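Local coordinates for hypothetical protein (Bacteroides eggerthii, PDB 4JGL) that is of unknown function but adopts a streptavidin-like beta-barrel fold with two extra alpha helices and carries bound calcium ions, at residues N108-P116 and A127-L138; L48-L56 and F160-K169. All blocks are in the same frame, centred on the assembly; numbering follows the deposited sequence.

Interaction 1 (N108-P116 and A127-L138)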
loop_
_atom_site.group_PDB
_atom_site.type_symbol
_atom_site.label_atom_id
_atom_site.label_comp_id
_atom_site.label_asym_id
_atom_site.label_seq_id
_atom_site.Cartn_x
_atom_site.Cartn_y
_atom_site.Cartn_z
ATOM N N ASN A 108 0.157 -16.406 5.338
ATOM C CA ASN A 108 1.351 -15.755 5.892
ATOM C C ASN A 108 1.475 -14.261 5.616
ATOM O O ASN A 108 2.357 -13.624 6.163
ATOM C CB ASN A 108 2.591 -16.493 5.413
ATOM C CG ASN A 108 2.645 -17.920 5.942
ATOM O OD1 ASN A 108 2.161 -18.180 7.024
ATOM N ND2 ASN A 108 3.213 -18.822 5.176
ATOM N N THR A 109 0.642 -13.728 4.740
ATOM C CA THR A 109 0.517 -12.288 4.512
ATOM C C THR A 109 -0.841 -11.844 5.042
ATOM O O THR A 109 -1.843 -12.454 4.683
ATOM C CB THR A 109 0.621 -11.949 3.022
ATOM O OG1 THR A 109 1.957 -12.234 2.588
ATOM C CG2 THR A 109 0.346 -10.462 2.752
ATOM N N PRO A 110 -0.895 -10.784 5.869
ATOM C CA PRO A 110 -2.186 -10.395 6.422
ATOM C C PRO A 110 -3.139 -9.830 5.372
ATOM O O PRO A 110 -2.701 -9.144 4.437
ATOM C CB PRO A 110 -1.821 -9.288 7.431
ATOM C CG PRO A 110 -0.511 -8.816 7.089
ATOM C CD PRO A 110 0.207 -9.975 6.421
ATOM N N SER A 111 -4.422 -10.161 5.508
ATOM C CA SER A 111 -5.485 -9.474 4.810
ATOM C C SER A 111 -5.818 -8.202 5.575
ATOM O O SER A 111 -5.451 -8.046 6.748
ATOM C CB SER A 111 -6.715 -10.364 4.645
ATOM O OG SER A 111 -6.416 -11.510 3.869
ATOM N N PHE A 112 -6.468 -7.273 4.900
ATOM C CA PHE A 112 -6.927 -6.059 5.564
ATOM C C PHE A 112 -8.379 -5.784 5.216
ATOM O O PHE A 112 -8.784 -5.956 4.062
ATOM C CB PHE A 112 -6.113 -4.825 5.107
ATOM C CG PHE A 112 -4.705 -4.775 5.639
ATOM C CD1 PHE A 112 -4.495 -4.426 6.961
ATOM C CD2 PHE A 112 -3.608 -5.032 4.835
ATOM C CE1 PHE A 112 -3.213 -4.352 7.472
ATOM C CE2 PHE A 112 -2.337 -4.985 5.349
ATOM C CZ PHE A 112 -2.136 -4.646 6.657
ATOM N N THR A 113 -9.121 -5.315 6.204
ATOM C CA THR A 113 -10.391 -4.617 5.972
ATOM C C THR A 113 -10.200 -3.207 6.502
ATOM O O THR A 113 -9.959 -3.026 7.708
ATOM C CB THR A 113 -11.566 -5.292 6.676
ATOM O OG1 THR A 113 -11.745 -6.608 6.123
ATOM C CG2 THR A 113 -12.898 -4.532 6.473
ATOM N N PHE A 114 -10.289 -2.224 5.618
ATOM C CA PHE A 114 -10.167 -0.825 5.985
ATOM C C PHE A 114 -11.558 -0.213 6.098
ATOM O O PHE A 114 -12.357 -0.309 5.149
ATOM C CB PHE A 114 -9.329 -0.079 4.959
ATOM C CG PHE A 114 -7.876 -0.465 4.979
ATOM C CD1 PHE A 114 -7.067 -0.127 6.066
ATOM C CD2 PHE A 114 -7.317 -1.168 3.948
ATOM C CE1 PHE A 114 -5.723 -0.496 6.094
ATOM C CE2 PHE A 114 -5.979 -1.536 3.972
ATOM C CZ PHE A 114 -5.199 -1.211 5.059
ATOM N N ILE A 115 -11.837 0.404 7.252
ATOM C CA ILE A 115 -13.122 1.026 7.526
ATOM C C ILE A 115 -12.938 2.538 7.685
ATOM O O ILE A 115 -11.871 3.004 8.088
ATOM C CB ILE A 115 -13.807 0.439 8.772
ATOM C CG1 ILE A 115 -13.042 0.750 10.047
ATOM C CG2 ILE A 115 -14.012 -1.069 8.610
ATOM C CD1 ILE A 115 -13.796 0.305 11.315
ATOM N N PRO A 116 -13.963 3.336 7.349
ATOM C CA PRO A 116 -13.790 4.773 7.484
ATOM C C PRO A 116 -13.558 5.227 8.921
ATOM O O PRO A 116 -13.851 4.504 9.881
ATOM C CB PRO A 116 -15.112 5.344 6.963
ATOM C CG PRO A 116 -15.625 4.282 6.049
ATOM C CD PRO A 116 -15.221 2.982 6.676
ATOM N N ALA A 127 -7.544 0.052 9.760
ATOM C CA ALA A 127 -7.698 -1.387 9.694
ATOM C C ALA A 127 -8.609 -1.866 10.810
ATOM O O ALA A 127 -8.613 -1.294 11.888
ATOM C CB ALA A 127 -6.350 -2.073 9.779
ATOM N N THR A 128 -9.311 -2.964 10.553
ATOM C CA THR A 128 -10.155 -3.582 11.583
ATOM C C THR A 128 -9.373 -4.477 12.543
ATOM O O THR A 128 -9.851 -4.713 13.660
ATOM C CB THR A 128 -11.275 -4.414 10.965
ATOM O OG1 THR A 128 -10.694 -5.434 10.185
ATOM C CG2 THR A 128 -12.193 -3.563 10.110
ATOM N N GLU A 129 -8.196 -4.952 12.125
ATOM C CA GLU A 129 -7.403 -5.889 12.916
ATOM C C GLU A 129 -5.963 -5.427 13.017
ATOM O O GLU A 129 -5.454 -4.775 12.118
ATOM C CB GLU A 129 -7.445 -7.285 12.301
ATOM C CG GLU A 129 -8.828 -7.895 12.324
ATOM C CD GLU A 129 -8.832 -9.374 11.978
ATOM O OE1 GLU A 129 -7.819 -10.060 12.230
ATOM O OE2 GLU A 129 -9.863 -9.845 11.459
ATOM N N LYS A 130 -5.314 -5.784 14.121
ATOM C CA LYS A 130 -3.927 -5.462 14.344
ATOM C C LYS A 130 -3.011 -6.333 13.504
ATOM O O LYS A 130 -3.310 -7.517 13.227
ATOM C CB LYS A 130 -3.560 -5.693 15.818
ATOM C CG LYS A 130 -4.257 -4.743 16.782
ATOM C CD LYS A 130 -3.934 -5.079 18.222
ATOM C CE LYS A 130 -4.787 -4.272 19.184
ATOM N NZ LYS A 130 -4.472 -4.669 20.603
ATOM N N VAL A 131 -1.867 -5.748 13.168
ATOM C CA VAL A 131 -0.729 -6.442 12.595
ATOM C C VAL A 131 0.441 -6.068 13.492
ATOM O O VAL A 131 0.707 -4.905 13.727
ATOM C CB VAL A 131 -0.451 -5.977 11.158
ATOM C CG1 VAL A 131 0.902 -6.532 10.642
ATOM C CG2 VAL A 131 -1.608 -6.380 10.266
ATOM N N ALA A 132 1.129 -7.070 14.026
ATOM C CA ALA A 132 2.233 -6.842 14.954
ATOM C C ALA A 132 1.803 -5.843 16.033
ATOM O O ALA A 132 2.533 -4.921 16.382
ATOM C CB ALA A 132 3.459 -6.358 14.223
ATOM N N GLY A 133 0.603 -6.046 16.563
ATOM C CA GLY A 133 0.116 -5.268 17.672
ATOM C C GLY A 133 -0.425 -3.889 17.375
ATOM O O GLY A 133 -0.810 -3.180 18.293
ATOM N N LYS A 134 -0.467 -3.488 16.103
ATOM C CA LYS A 134 -0.889 -2.140 15.763
ATOM C C LYS A 134 -1.859 -2.088 14.607
ATOM O O LYS A 134 -1.904 -2.975 13.766
ATOM C CB LYS A 134 0.314 -1.269 15.454
ATOM C CG LYS A 134 1.224 -1.102 16.694
ATOM C CD LYS A 134 2.322 -0.125 16.454
ATOM C CE LYS A 134 3.154 0.145 17.706
ATOM N NZ LYS A 134 4.339 0.991 17.400
ATOM N N TYR A 135 -2.624 -1.005 14.573
ATOM C CA TYR A 135 -3.547 -0.721 13.491
ATOM C C TYR A 135 -2.913 0.166 12.440
ATOM O O TYR A 135 -2.421 1.236 12.769
ATOM C CB TYR A 135 -4.793 -0.016 14.020
ATOM C CG TYR A 135 -5.594 -0.848 14.992
ATOM C CD1 TYR A 135 -6.530 -1.749 14.540
ATOM C CD2 TYR A 135 -5.393 -0.751 16.366
ATOM C CE1 TYR A 135 -7.269 -2.517 15.414
ATOM C CE2 TYR A 135 -6.129 -1.520 17.241
ATOM C CZ TYR A 135 -7.070 -2.388 16.772
ATOM O OH TYR A 135 -7.803 -3.151 17.672
ATOM N N TYR A 136 -2.930 -0.286 11.185
ATOM C CA TYR A 136 -2.565 0.579 10.087
ATOM C C TYR A 136 -3.715 1.523 9.768
ATOM O O TYR A 136 -4.876 1.125 9.733
ATOM C CB TYR A 136 -2.231 -0.238 8.841
ATOM C CG TYR A 136 -0.840 -0.803 8.849
ATOM C CD1 TYR A 136 0.259 0.004 8.595
ATOM C CD2 TYR A 136 -0.612 -2.145 9.097
ATOM C CE1 TYR A 136 1.564 -0.497 8.615
ATOM C CE2 TYR A 136 0.678 -2.659 9.099
ATOM C CZ TYR A 136 1.761 -1.832 8.862
ATOM O OH TYR A 136 3.040 -2.364 8.908
ATOM N N TYR A 137 -3.375 2.771 9.505
ATOM C CA TYR A 137 -4.300 3.757 8.997
ATOM C C TYR A 137 -4.001 4.049 7.542
ATOM O O TYR A 137 -2.886 3.816 7.063
ATOM C CB TYR A 137 -4.175 5.052 9.797
ATOM C CG TYR A 137 -4.702 4.949 11.216
ATOM C CD1 TYR A 137 -4.037 4.210 12.192
ATOM C CD2 TYR A 137 -5.865 5.597 11.592
ATOM C CE1 TYR A 137 -4.507 4.153 13.495
ATOM C CE2 TYR A 137 -6.330 5.541 12.891
ATOM C CZ TYR A 137 -5.637 4.829 13.835
ATOM O OH TYR A 137 -6.152 4.787 15.123
ATOM N N LEU A 138 -5.006 4.577 6.844
ATOM C CA LEU A 138 -4.814 5.166 5.515
ATOM C C LEU A 138 -5.095 6.647 5.680
ATOM O O LEU A 138 -6.221 7.061 5.936
ATOM C CB LEU A 138 -5.770 4.568 4.479
ATOM C CG LEU A 138 -5.668 3.082 4.196
ATOM C CD1 LEU A 138 -6.663 2.652 3.139
ATOM C CD2 LEU A 138 -4.293 2.695 3.772
HETATM O O HOH W 1 -8.059 -5.551 8.988
#
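Phe114 and Ala127 sit opposite each other as an antiparallel, non-hydrogen-bonded pair, and the Phe114 ring reaches past this small partner to Leu138 on the next strand. Leu138 CD1 lies over one face of that ring, 4.0 Å from its centroid and displaced toward the rim, a CH-pi contact in which the two side chains meet at about a right angle. Ala127 CB touches both aromatic neighbours, Phe114 CE1 and Phe112 CD1; its small methyl lets both rings come close. Phe112 points its CE1 corner at Val131 CG2 and Tyr136 CD2, 3.8 Å from each, its plane turned 87° from that of Tyr136. A chi1 of -72° sets the Phe112 ring opposite its own carbonyl carbon and swings it toward Val131 and Tyr136. Without the ring at Phe114, as with an alanine here, Leu138 CD1 would probably lose the face it packs on and a gap would open beside Ala127.

Between the strands Thr128 N donates to Thr113 O at 2.9 Å, in a bond bent at the hydrogen. The side chains of Thr113, Ile115 and Thr128 gather on the other face, where Thr128 CG2 and Ile115 CG2 are tight at 3.4 Å. Water 1 links Thr113 N, from which it accepts, to Thr128 OG1.

Further out, a type I' turn from Val131 to Lys134 reverses the chain, with Ala132 and Gly133 both at positive phi, which glycine adopts readily, and Ala127 N bonds to Tyr136 O. The whole is a run of antiparallel neighbours, 112-116, 125-127 and 135-140, characteristic of the up-and-down barrel wall of the streptavidin-like fold.

Interaction 2 (L48-L56 and F160-K169). With EDO (1,2-ethanediol), chain E.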
loop_
_atom_site.group_PDB
_atom_site.type_symbol
_atom_site.label_atom_id
_atom_site.label_comp_id
_atom_site.label_asym_id
_atom_site.label_seq_id
_atom_site.Cartn_x
_atom_site.Cartn_y
_atom_site.Cartn_z
ATOM N N LEU A 48 -4.351 3.029 -3.863
ATOM C CA LEU A 48 -5.612 2.395 -4.248
ATOM C C LEU A 48 -5.863 2.654 -5.729
ATOM O O LEU A 48 -5.790 3.799 -6.168
ATOM C CB LEU A 48 -6.775 2.926 -3.408
ATOM C CG LEU A 48 -8.101 2.193 -3.527
ATOM C CD1 LEU A 48 -8.034 0.892 -2.776
ATOM C CD2 LEU A 48 -9.229 3.066 -2.995
HETATM N N MSE A 49 -6.131 1.591 -6.480
HETATM C CA MSE A 49 -6.298 1.667 -7.933
HETATM C C MSE A 49 -7.648 1.122 -8.343
HETATM O O MSE A 49 -7.770 -0.063 -8.697
HETATM C CB MSE A 49 -5.231 0.854 -8.607
HETATM C CG MSE A 49 -3.830 1.267 -8.345
HETATM SE SE MSE A 49 -2.485 0.209 -9.184
HETATM C CE MSE A 49 -2.791 0.688 -10.871
ATOM N N PRO A 50 -8.687 1.964 -8.287
ATOM C CA PRO A 50 -10.016 1.471 -8.622
ATOM C C PRO A 50 -10.135 0.935 -10.052
ATOM O O PRO A 50 -10.937 0.028 -10.267
ATOM C CB PRO A 50 -10.898 2.696 -8.426
ATOM C CG PRO A 50 -10.141 3.570 -7.460
ATOM C CD PRO A 50 -8.724 3.341 -7.770
ATOM N N GLU A 51 -9.325 1.436 -10.987
ATOM C CA GLU A 51 -9.369 0.978 -12.396
ATOM C C GLU A 51 -8.923 -0.488 -12.559
ATOM O O GLU A 51 -9.229 -1.140 -13.564
ATOM C CB GLU A 51 -8.495 1.877 -13.297
ATOM C CG GLU A 51 -7.008 1.497 -13.307
ATOM C CD GLU A 51 -6.246 1.935 -14.563
ATOM O OE1 GLU A 51 -6.872 2.099 -15.631
ATOM O OE2 GLU A 51 -5.003 2.102 -14.475
ATOM N N LYS A 52 -8.161 -0.993 -11.593
ATOM C CA LYS A 52 -7.660 -2.358 -11.638
ATOM C C LYS A 52 -8.138 -3.220 -10.469
ATOM O O LYS A 52 -7.866 -4.420 -10.443
ATOM C CB LYS A 52 -6.144 -2.340 -11.625
ATOM C CG LYS A 52 -5.499 -1.593 -12.783
ATOM C CD LYS A 52 -4.301 -2.351 -13.307
ATOM C CE LYS A 52 -4.705 -3.466 -14.287
ATOM N NZ LYS A 52 -4.625 -4.867 -13.723
ATOM N N GLY A 53 -8.847 -2.639 -9.508
ATOM C CA GLY A 53 -9.230 -3.342 -8.306
ATOM C C GLY A 53 -8.049 -3.826 -7.482
ATOM O O GLY A 53 -8.085 -4.905 -6.921
ATOM N N LEU A 54 -6.981 -3.017 -7.441
ATOM C CA LEU A 54 -5.789 -3.344 -6.685
ATOM C C LEU A 54 -5.527 -2.306 -5.604
ATOM O O LEU A 54 -5.842 -1.123 -5.747
ATOM C CB LEU A 54 -4.571 -3.400 -7.590
ATOM C CG LEU A 54 -4.667 -4.357 -8.776
ATOM C CD1 LEU A 54 -3.399 -4.218 -9.608
ATOM C CD2 LEU A 54 -4.852 -5.802 -8.310
ATOM N N PHE A 55 -4.929 -2.784 -4.524
ATOM C CA PHE A 55 -4.430 -1.958 -3.440
ATOM C C PHE A 55 -2.987 -2.345 -3.216
ATOM O O PHE A 55 -2.690 -3.526 -2.995
ATOM C CB PHE A 55 -5.246 -2.145 -2.164
ATOM C CG PHE A 55 -4.653 -1.426 -0.986
ATOM C CD1 PHE A 55 -4.735 -0.050 -0.910
ATOM C CD2 PHE A 55 -3.950 -2.105 -0.025
ATOM C CE1 PHE A 55 -4.139 0.665 0.151
ATOM C CE2 PHE A 55 -3.358 -1.394 1.055
ATOM C CZ PHE A 55 -3.431 -0.025 1.095
ATOM N N LEU A 56 -2.070 -1.383 -3.312
ATOM C CA LEU A 56 -0.663 -1.653 -3.099
ATOM C C LEU A 56 -0.201 -1.080 -1.778
ATOM O O LEU A 56 -0.592 0.012 -1.403
ATOM C CB LEU A 56 0.177 -1.093 -4.246
ATOM C CG LEU A 56 0.171 -1.898 -5.542
ATOM C CD1 LEU A 56 -1.233 -1.975 -6.123
ATOM C CD2 LEU A 56 1.174 -1.306 -6.541
ATOM N N PHE A 160 8.054 -4.168 -12.866
ATOM C CA PHE A 160 7.007 -3.829 -11.897
ATOM C C PHE A 160 5.760 -3.247 -12.552
ATOM O O PHE A 160 4.657 -3.686 -12.266
ATOM C CB PHE A 160 7.596 -2.873 -10.850
ATOM C CG PHE A 160 6.598 -2.296 -9.868
ATOM C CD1 PHE A 160 5.716 -3.095 -9.158
ATOM C CD2 PHE A 160 6.587 -0.950 -9.631
ATOM C CE1 PHE A 160 4.860 -2.547 -8.222
ATOM C CE2 PHE A 160 5.730 -0.410 -8.700
ATOM C CZ PHE A 160 4.849 -1.205 -8.024
ATOM N N LYS A 161 5.951 -2.271 -13.422
ATOM C CA LYS A 161 4.847 -1.647 -14.146
ATOM C C LYS A 161 4.057 -2.700 -14.911
ATOM O O LYS A 161 2.830 -2.723 -14.857
ATOM C CB LYS A 161 5.373 -0.575 -15.095
ATOM C CG LYS A 161 4.270 0.201 -15.841
ATOM C CD LYS A 161 4.845 1.271 -16.763
ATOM C CE LYS A 161 3.760 2.164 -17.379
ATOM N NZ LYS A 161 2.639 1.388 -17.908
ATOM N N ASN A 162 4.771 -3.597 -15.589
ATOM C CA ASN A 162 4.113 -4.626 -16.399
ATOM C C ASN A 162 3.345 -5.617 -15.551
ATOM O O ASN A 162 2.261 -6.035 -15.909
ATOM C CB ASN A 162 5.117 -5.379 -17.280
ATOM C CG ASN A 162 5.736 -4.503 -18.365
ATOM O OD1 ASN A 162 5.226 -3.434 -18.688
ATOM N ND2 ASN A 162 6.861 -4.953 -18.918
ATOM N N LEU A 163 3.896 -6.011 -14.401
ATOM C CA LEU A 163 3.153 -6.871 -13.494
ATOM C C LEU A 163 1.814 -6.256 -13.090
ATOM O O LEU A 163 0.788 -6.924 -13.071
ATOM C CB LEU A 163 3.977 -7.170 -12.225
ATOM C CG LEU A 163 3.256 -7.937 -11.111
ATOM C CD1 LEU A 163 2.867 -9.348 -11.541
ATOM C CD2 LEU A 163 4.137 -7.988 -9.876
ATOM N N VAL A 164 1.842 -4.980 -12.724
ATOM C CA VAL A 164 0.636 -4.297 -12.305
ATOM C C VAL A 164 -0.332 -4.132 -13.488
ATOM O O VAL A 164 -1.506 -4.438 -13.372
ATOM C CB VAL A 164 0.962 -2.958 -11.645
ATOM C CG1 VAL A 164 -0.314 -2.125 -11.414
ATOM C CG2 VAL A 164 1.673 -3.200 -10.299
ATOM N N ASP A 165 0.184 -3.670 -14.617
ATOM C CA ASP A 165 -0.674 -3.418 -15.788
ATOM C C ASP A 165 -1.353 -4.695 -16.285
ATOM O O ASP A 165 -2.493 -4.644 -16.753
ATOM C CB ASP A 165 0.114 -2.787 -16.943
ATOM C CG ASP A 165 0.462 -1.336 -16.700
ATOM O OD1 ASP A 165 -0.155 -0.725 -15.798
ATOM O OD2 ASP A 165 1.354 -0.820 -17.419
ATOM N N ASN A 166 -0.655 -5.824 -16.190
ATOM C CA ASN A 166 -1.125 -7.084 -16.739
ATOM C C ASN A 166 -1.809 -7.956 -15.696
ATOM O O ASN A 166 -2.219 -9.081 -15.993
ATOM C CB ASN A 166 0.035 -7.840 -17.404
ATOM C CG ASN A 166 0.636 -7.079 -18.575
ATOM O OD1 ASN A 166 0.063 -6.106 -19.062
ATOM N ND2 ASN A 166 1.818 -7.505 -19.006
ATOM N N TYR A 167 -1.962 -7.431 -14.483
ATOM C CA TYR A 167 -2.359 -8.243 -13.339
ATOM C C TYR A 167 -3.768 -8.797 -13.497
ATOM O O TYR A 167 -4.678 -8.083 -13.939
ATOM C CB TYR A 167 -2.313 -7.404 -12.060
ATOM C CG TYR A 167 -2.209 -8.239 -10.797
ATOM C CD1 TYR A 167 -0.976 -8.649 -10.312
ATOM C CD2 TYR A 167 -3.346 -8.665 -10.121
ATOM C CE1 TYR A 167 -0.864 -9.424 -9.162
ATOM C CE2 TYR A 167 -3.248 -9.449 -8.966
ATOM C CZ TYR A 167 -2.007 -9.823 -8.499
ATOM O OH TYR A 167 -1.896 -10.593 -7.378
ATOM N N GLY A 168 -3.926 -10.072 -13.151
ATOM C CA GLY A 168 -5.213 -10.750 -13.177
ATOM C C GLY A 168 -5.836 -10.827 -14.559
ATOM O O GLY A 168 -6.958 -11.302 -14.700
ATOM N N LYS A 169 -5.103 -10.363 -15.570
ATOM C CA LYS A 169 -5.656 -10.107 -16.882
ATOM C C LYS A 169 -4.850 -10.825 -17.933
ATOM O O LYS A 169 -3.980 -11.662 -17.668
ATOM C CB LYS A 169 -5.623 -8.611 -17.198
ATOM C CG LYS A 169 -6.751 -7.792 -16.615
ATOM C CD LYS A 169 -6.647 -6.354 -17.102
ATOM C CE LYS A 169 -7.644 -5.443 -16.420
ATOM N NZ LYS A 169 -7.370 -4.020 -16.757
ATOM O OXT LYS A 169 -5.084 -10.519 -19.091
HETATM C C1 EDO E . 0.085 1.930 -13.143
HETATM O O1 EDO E . -0.421 3.234 -13.455
HETATM C C2 EDO E . 1.307 1.693 -14.010
HETATM O O2 EDO E . 0.913 1.724 -15.386
HETATM O O HOH W 2 -2.596 -0.200 -14.854
#
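Lys52 reaches from the turn between two strands to the C-terminal end of helix 158-165, where its NZ donates to Val164 O at 3.2 Å, nearly in line with the carbonyl bond, and more weakly to Tyr167 O at 3.2 Å. Val164 O also accepts from Tyr167 N, which leaves this last-turn carbonyl with two donors. Carbonyls of a last turn point along the axis past the C-terminus and lack the usual i+4 N-H donors, so this end probably carries partial negative charge and suits an ammonium group. The lysine gets there by bending at chi2, chi3 and chi4.

Asp165 is occupied on both oxygens. OD2 takes Lys161 NZ at 2.6 Å on its syn lone pair, a salt bridge across one helical turn, while OD1 accepts from the ethanediol O2 and from water 2. The same ethanediol oxygen receives Lys161 NZ. The diol is probably a crystallisation additive.

Beneath these polar groups the contact is greasy. Val164 CG1 meets the selenomethionine CE of Met49 at 3.8 Å and Leu54 CD1 on the strand. Leu54 CD2 rests 3.7 Å from Tyr167 CD2, and Leu56 CD2 approaches Phe160 CZ; the leucines and the selenomethionine of the strands thus meet Val164, Tyr167 and Phe160 on one side of the helix and its tail. The Tyr167 hydroxyl finds its partner in His85.

The strand turn holds a G1 beta bulge, with Gly53, at positive phi, and Leu54 set against Met49. A C-terminal helix packed against a beta hairpin is one of the helical additions of this streptavidin-like barrel.

How the interactions relate
Interactions 1 and 2 lie with their centres about 21 Å apart on one curled antiparallel sheet, yet they meet through Phe55. Its ring, on strand 54-61, packs against Leu138 and Phe114 of interaction 1: Leu138 CD2 is 3.9 Å from Phe55 CZ, and Phe114 CE2 is 3.9 Å from Phe55 CE2. Leu54 and Leu56, either side of Phe55 in sequence, face the C-terminal helix instead, which lets one strand serve two layers. Interaction 1 is the one nearer the metal, the Leu138 side chain being about 9 Å from a bound calcium ion. An unidentified ligand is about 11 Å from the Leu138 side chain, and one is about 13 Å from that of Met49.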